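Local atomic coordinates of serpin-ZX (Arabidopsis thaliana, PDB entry 3LE2), a protein that inhibits proteases such as metacaspase-9 and RD21A, acting on metacaspase-9 through cleavage of its reactive center loop and covalent binding of the enzyme. Residues 244-249 with 365-370; 32-37 with 331-336. All blocks are in the same frame, centred on the assembly; numbering follows the deposited sequence. Where two conformers were deposited one is given.

In the fold
Contact 2 packs strands in the serpin core, whereas contact 1 joins two loops nearer the surface. The centre of contact 2 is about 7 Å, and that of contact 1 about 21 Å, from the centre of the chain. In contact 2 strand 33-35 packs across strand 326-335, whose C-terminal end leads into the reactive center loop (339-363). Contact 1 lies just beyond that loop, where 365-370 turns from strand 361-365 into strand 370-376. The two are 18 Å apart between centres and about 7 Å at their nearest atoms, without touching. Strand 382-388 connects them, pairing with both 33-35 and 370-376. Neither contact includes the reactive bond between Arg353 and Gly354.

Contact 1: 244-249 with 365-370; sequences DANNGL and VADHPF
His368 packs its imidazole against the turn that follows strand 236-243, and Asn246 OD1 sits over one face of the ring, 3.2 Å above its plane and displaced toward the rim. The amide and ring planes are inclined at 52°, and although Asn246 OD1 lies 3.4 Å from His368 ND1 the angle is too poor for a hydrogen bond. That nitrogen instead donates to Asp367 OD1 (2.6 Å), with the acceptor in the ring plane, while NE2 bonds to Pro243 O. Bonds at both nitrogens hold the ring's rotation; a chi1 of 52°, CG between backbone N and carbonyl carbon, carries the ring toward the turn. Ala245 O approaches it obliquely, 3.5 Å from His368 CD2. At Pro369 the packing stays close: Pro369 CD rests 3.5 Å from Asn246 O, and Leu249 CD2 meets Pro369 CB at 3.7 Å. A water between the backbones donates to Asn246 O and Pro369 O and weakly accepts from Leu249 N. The looser side is that of the exposed Asp244 and Ala245 side chains, which point away. There is also a second water within hydrogen-bonding distance of Asn246 OD1 and Asp367 OD2. The type I turn from Ala245 to Gly248 carries the chain into helix 249-258, whose Leu249 also touches Val389, while Phe370 starts strand 370-376 against Leu242 of strand 236-243 and Pro280 and Phe282 of strand 277-289.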
loop_
_atom_site.group_PDB
_atom_site.type_symbol
_atom_site.label_atom_id
_atom_site.label_comp_id
_atom_site.label_asym_id
_atom_site.label_seq_id
_atom_site.Cartn_x
_atom_site.Cartn_y
_atom_site.Cartn_z
ATOM N N ASP A 244 -4.106 -10.757 -20.104
ATOM C CA ASP A 244 -3.972 -11.916 -20.979
ATOM C C ASP A 244 -2.623 -11.866 -21.693
ATOM O O ASP A 244 -1.937 -12.880 -21.802
ATOM C CB ASP A 244 -5.113 -11.966 -22.004
ATOM C CG ASP A 244 -6.477 -12.201 -21.353
ATOM O OD1 ASP A 244 -6.520 -12.527 -20.149
ATOM O OD2 ASP A 244 -7.505 -12.062 -22.041
ATOM N N ALA A 245 -2.246 -10.680 -22.171
ATOM C CA ALA A 245 -0.985 -10.503 -22.903
ATOM C C ALA A 245 0.241 -10.331 -21.983
ATOM O O ALA A 245 0.183 -9.637 -20.959
ATOM C CB ALA A 245 -1.097 -9.327 -23.889
ATOM N N ASN A 246 1.349 -10.966 -22.361
ATOM C CA ASN A 246 2.584 -10.899 -21.585
ATOM C C ASN A 246 2.998 -9.456 -21.269
ATOM O O ASN A 246 3.498 -9.164 -20.191
ATOM C CB ASN A 246 3.720 -11.634 -22.306
ATOM C CG ASN A 246 3.578 -13.143 -22.245
ATOM O OD1 ASN A 246 2.808 -13.681 -21.452
ATOM N ND2 ASN A 246 4.329 -13.835 -23.087
ATOM N N ASN A 247 2.765 -8.552 -22.207
ATOM C CA ASN A 247 3.112 -7.158 -22.004
ATOM C C ASN A 247 1.888 -6.295 -21.723
ATOM O O ASN A 247 1.917 -5.094 -21.985
ATOM C CB ASN A 247 3.839 -6.617 -23.244
ATOM C CG ASN A 247 2.944 -6.593 -24.474
ATOM O OD1 ASN A 247 1.902 -7.246 -24.504
ATOM N ND2 ASN A 247 3.339 -5.832 -25.489
ATOM N N GLY A 248 0.818 -6.891 -21.188
ATOM C CA GLY A 248 -0.441 -6.176 -21.086
ATOM C C GLY A 248 -0.561 -5.246 -19.894
ATOM O O GLY A 248 -1.536 -4.489 -19.779
ATOM N N LEU A 249 0.425 -5.297 -19.004
ATOM C CA LEU A 249 0.310 -4.619 -17.718
ATOM C C LEU A 249 -0.087 -3.156 -17.855
ATOM O O LEU A 249 -1.034 -2.696 -17.226
ATOM C CB LEU A 249 1.606 -4.742 -16.892
ATOM C CG LEU A 249 1.480 -4.324 -15.416
ATOM C CD1 LEU A 249 0.238 -4.970 -14.825
ATOM C CD2 LEU A 249 2.700 -4.723 -14.610
ATOM N N VAL A 365 -2.242 -18.543 -14.876
ATOM C CA VAL A 365 -0.804 -18.804 -14.904
ATOM C C VAL A 365 -0.042 -17.487 -14.967
ATOM O O VAL A 365 0.013 -16.839 -16.007
ATOM C CB VAL A 365 -0.421 -19.713 -16.087
ATOM C CG1 VAL A 365 1.108 -19.879 -16.176
ATOM C CG2 VAL A 365 -1.118 -21.066 -15.949
ATOM N N ALA A 366 0.517 -17.080 -13.839
ATOM C CA ALA A 366 1.075 -15.744 -13.731
ATOM C C ALA A 366 2.552 -15.756 -14.100
ATOM O O ALA A 366 3.421 -15.462 -13.275
ATOM C CB ALA A 366 0.878 -15.208 -12.328
ATOM N N ASP A 367 2.829 -16.107 -15.348
ATOM C CA ASP A 367 4.194 -16.191 -15.823
ATOM C C ASP A 367 4.581 -14.915 -16.548
ATOM O O ASP A 367 5.462 -14.919 -17.404
ATOM C CB ASP A 367 4.347 -17.390 -16.752
ATOM C CG ASP A 367 3.501 -17.265 -17.996
ATOM O OD1 ASP A 367 2.681 -16.325 -18.078
ATOM O OD2 ASP A 367 3.652 -18.108 -18.902
ATOM N N HIS A 368 3.900 -13.825 -16.217
ATOM C CA HIS A 368 4.237 -12.521 -16.768
ATOM C C HIS A 368 3.716 -11.451 -15.813
ATOM O O HIS A 368 3.011 -11.777 -14.865
ATOM C CB HIS A 368 3.677 -12.361 -18.181
ATOM C CG HIS A 368 2.219 -12.671 -18.293
ATOM N ND1 HIS A 368 1.730 -13.962 -18.286
ATOM C CD2 HIS A 368 1.141 -11.861 -18.430
ATOM C CE1 HIS A 368 0.415 -13.936 -18.405
ATOM N NE2 HIS A 368 0.031 -12.673 -18.496
ATOM N N PRO A 369 4.098 -10.181 -16.029
ATOM C CA PRO A 369 3.773 -9.115 -15.068
ATOM C C PRO A 369 2.289 -8.917 -14.764
ATOM O O PRO A 369 1.441 -8.917 -15.652
ATOM C CB PRO A 369 4.364 -7.865 -15.721
ATOM C CG PRO A 369 5.541 -8.408 -16.478
ATOM C CD PRO A 369 5.045 -9.713 -17.053
ATOM N N PHE A 370 2.005 -8.733 -13.480
ATOM C CA PHE A 370 0.653 -8.572 -12.988
ATOM C C PHE A 370 0.628 -7.488 -11.924
ATOM O O PHE A 370 1.676 -7.135 -11.375
ATOM C CB PHE A 370 0.124 -9.895 -12.420
ATOM C CG PHE A 370 1.060 -10.580 -11.435
ATOM C CD1 PHE A 370 2.027 -11.473 -11.879
ATOM C CD2 PHE A 370 0.925 -10.382 -10.070
ATOM C CE1 PHE A 370 2.882 -12.129 -10.979
ATOM C CE2 PHE A 370 1.775 -11.034 -9.159
ATOM C CZ PHE A 370 2.752 -11.914 -9.619
HETATM O O HOH W 1 1.824 -7.784 -18.163
HETATM O O HOH W 2 2.320 -16.638 -21.250
#

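Contact 2: 32-37 with 331-336; sequences NVIFSP and ACIEVN
Strand 33-35 meets strand 326-335 chiefly through Ile34, which packs on Ile333 and Ala331. Ahead of it, the Asn32 amide is tied to the chain's C-terminal region, OD1 accepting from Val389 N and ND2 donating to Asp390 O, while Val33 turns its side chain to Ile24 of helix 5-25. At Ile34 the two branches divide the work. Ile34 CG1, anti to the backbone N (chi1 -172°), reaches Ile333 CB at 3.9 Å, and the two isoleucines cross at about a right angle. Ile34 CG2 lies over the neighbouring backbone, 3.7 Å from Ala331 O and 4.1 Å from Cys332 CA, with Ala331 CB also 4.1 Å away.

The strands themselves run at 118° to each other, with axes approaching to 5.9 Å, and are joined by side-chain packing rather than backbone pairing. This is face-to-face stacking of two sheets in the serpin core: strand 33-35 pairs with strand 382-388, whereas 326-335 lies between 167-176 and 277-289 in the central sheet that accepts the cleaved reactive center loop in inhibitory serpins.

Phe35 has its CB pointing away from strand 326-335, and its ring lies on Leu19 and Ala20 of helix 5-25. Its backbone makes the contact here: Ala331 CB lies 3.9 Å from Phe35 CA and 3.8 Å from Ile34 O. Ser36, at the N-cap of helix 37-49, offers its backbone N to His329 NE2, and its OG hydrogen-bonds with Ser39 OG and Leu383 O.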
loop_
_atom_site.group_PDB
_atom_site.type_symbol
_atom_site.label_atom_id
_atom_site.label_comp_id
_atom_site.label_asym_id
_atom_site.label_seq_id
_atom_site.Cartn_x
_atom_site.Cartn_y
_atom_site.Cartn_z
ATOM N N ASN A 32 10.170 -3.816 -9.680
ATOM C CA ASN A 32 9.000 -4.117 -8.876
ATOM C C ASN A 32 8.607 -2.894 -8.064
ATOM O O ASN A 32 9.470 -2.081 -7.719
ATOM C CB ASN A 32 9.296 -5.290 -7.944
ATOM C CG ASN A 32 9.474 -6.587 -8.688
ATOM O OD1 ASN A 32 8.878 -6.791 -9.746
ATOM N ND2 ASN A 32 10.300 -7.475 -8.147
ATOM N N VAL A 33 7.314 -2.769 -7.768
ATOM C CA VAL A 33 6.806 -1.696 -6.919
ATOM C C VAL A 33 5.885 -2.265 -5.829
ATOM O O VAL A 33 5.113 -3.185 -6.088
ATOM C CB VAL A 33 5.970 -0.677 -7.735
ATOM C CG1 VAL A 33 5.332 0.357 -6.799
ATOM C CG2 VAL A 33 6.800 -0.012 -8.796
ATOM N N ILE A 34 5.967 -1.722 -4.618
ATOM C CA ILE A 34 4.948 -1.972 -3.588
ATOM C C ILE A 34 4.882 -0.717 -2.727
ATOM O O ILE A 34 5.919 -0.169 -2.381
ATOM C CB ILE A 34 5.271 -3.202 -2.706
ATOM C CG1 ILE A 34 4.091 -3.546 -1.794
ATOM C CG2 ILE A 34 6.530 -2.973 -1.872
ATOM C CD1 ILE A 34 2.885 -4.120 -2.530
ATOM N N PHE A 35 3.675 -0.237 -2.418
ATOM C CA PHE A 35 3.532 0.906 -1.510
ATOM C C PHE A 35 2.159 0.912 -0.856
ATOM O O PHE A 35 1.245 0.280 -1.345
ATOM C CB PHE A 35 3.767 2.225 -2.251
ATOM C CG PHE A 35 2.602 2.659 -3.105
ATOM C CD1 PHE A 35 2.425 2.137 -4.374
ATOM C CD2 PHE A 35 1.696 3.592 -2.635
ATOM C CE1 PHE A 35 1.345 2.532 -5.179
ATOM C CE2 PHE A 35 0.613 3.996 -3.418
ATOM C CZ PHE A 35 0.434 3.464 -4.695
ATOM N N SER A 36 2.017 1.634 0.249
ATOM C CA SER A 36 0.748 1.681 0.955
ATOM C C SER A 36 0.019 3.017 0.771
ATOM O O SER A 36 0.407 4.031 1.352
ATOM C CB SER A 36 0.961 1.402 2.447
ATOM O OG SER A 36 -0.229 1.635 3.175
ATOM N N PRO A 37 -1.048 3.016 -0.038
ATOM C CA PRO A 37 -1.861 4.214 -0.292
ATOM C C PRO A 37 -2.501 4.728 0.998
ATOM O O PRO A 37 -2.595 5.931 1.205
ATOM C CB PRO A 37 -2.956 3.705 -1.245
ATOM C CG PRO A 37 -2.446 2.424 -1.795
ATOM C CD PRO A 37 -1.545 1.835 -0.760
ATOM N N ALA A 331 7.733 0.262 2.181
ATOM C CA ALA A 331 6.846 -0.867 2.275
ATOM C C ALA A 331 7.603 -2.110 1.830
ATOM O O ALA A 331 8.590 -2.018 1.100
ATOM C CB ALA A 331 5.652 -0.636 1.369
ATOM N N CYS A 332 7.147 -3.279 2.260
ATOM C CA CYS A 332 7.712 -4.524 1.742
ATOM C C CYS A 332 6.605 -5.563 1.587
ATOM O O CYS A 332 5.559 -5.468 2.226
ATOM C CB CYS A 332 8.804 -5.061 2.664
ATOM S SG CYS A 332 8.140 -5.579 4.236
ATOM N N ILE A 333 6.841 -6.550 0.732
ATOM C CA ILE A 333 5.843 -7.565 0.443
ATOM C C ILE A 333 6.533 -8.892 0.219
ATOM O O ILE A 333 7.721 -8.949 -0.120
ATOM C CB ILE A 333 4.947 -7.201 -0.767
ATOM C CG1 ILE A 333 3.722 -8.121 -0.826
ATOM C CG2 ILE A 333 5.741 -7.254 -2.067
ATOM C CD1 ILE A 333 2.783 -7.994 0.374
ATOM N N GLU A 334 5.795 -9.966 0.446
ATOM C CA GLU A 334 6.340 -11.295 0.251
ATOM C C GLU A 334 5.237 -12.274 -0.072
ATOM O O GLU A 334 4.159 -12.235 0.527
ATOM C CB GLU A 334 7.074 -11.759 1.496
ATOM C CG GLU A 334 7.400 -13.231 1.463
ATOM C CD GLU A 334 8.228 -13.664 2.655
ATOM O OE1 GLU A 334 8.132 -13.016 3.723
ATOM O OE2 GLU A 334 8.975 -14.657 2.518
ATOM N N VAL A 335 5.517 -13.148 -1.027
ATOM C CA VAL A 335 4.606 -14.227 -1.360
ATOM C C VAL A 335 5.342 -15.569 -1.344
ATOM O O VAL A 335 6.285 -15.783 -2.109
ATOM C CB VAL A 335 3.934 -13.995 -2.734
ATOM C CG1 VAL A 335 3.303 -15.275 -3.245
ATOM C CG2 VAL A 335 2.902 -12.887 -2.636
ATOM N N ASN A 336 4.911 -16.460 -0.454
ATOM C CA ASN A 336 5.433 -17.825 -0.424
ATOM C C ASN A 336 4.321 -18.839 -0.115
ATOM O O ASN A 336 3.123 -18.510 -0.203
ATOM C CB ASN A 336 6.635 -17.947 0.539
ATOM C CG ASN A 336 6.267 -17.638 1.982
ATOM O OD1 ASN A 336 5.178 -17.971 2.440
ATOM N ND2 ASN A 336 7.182 -17.010 2.709
#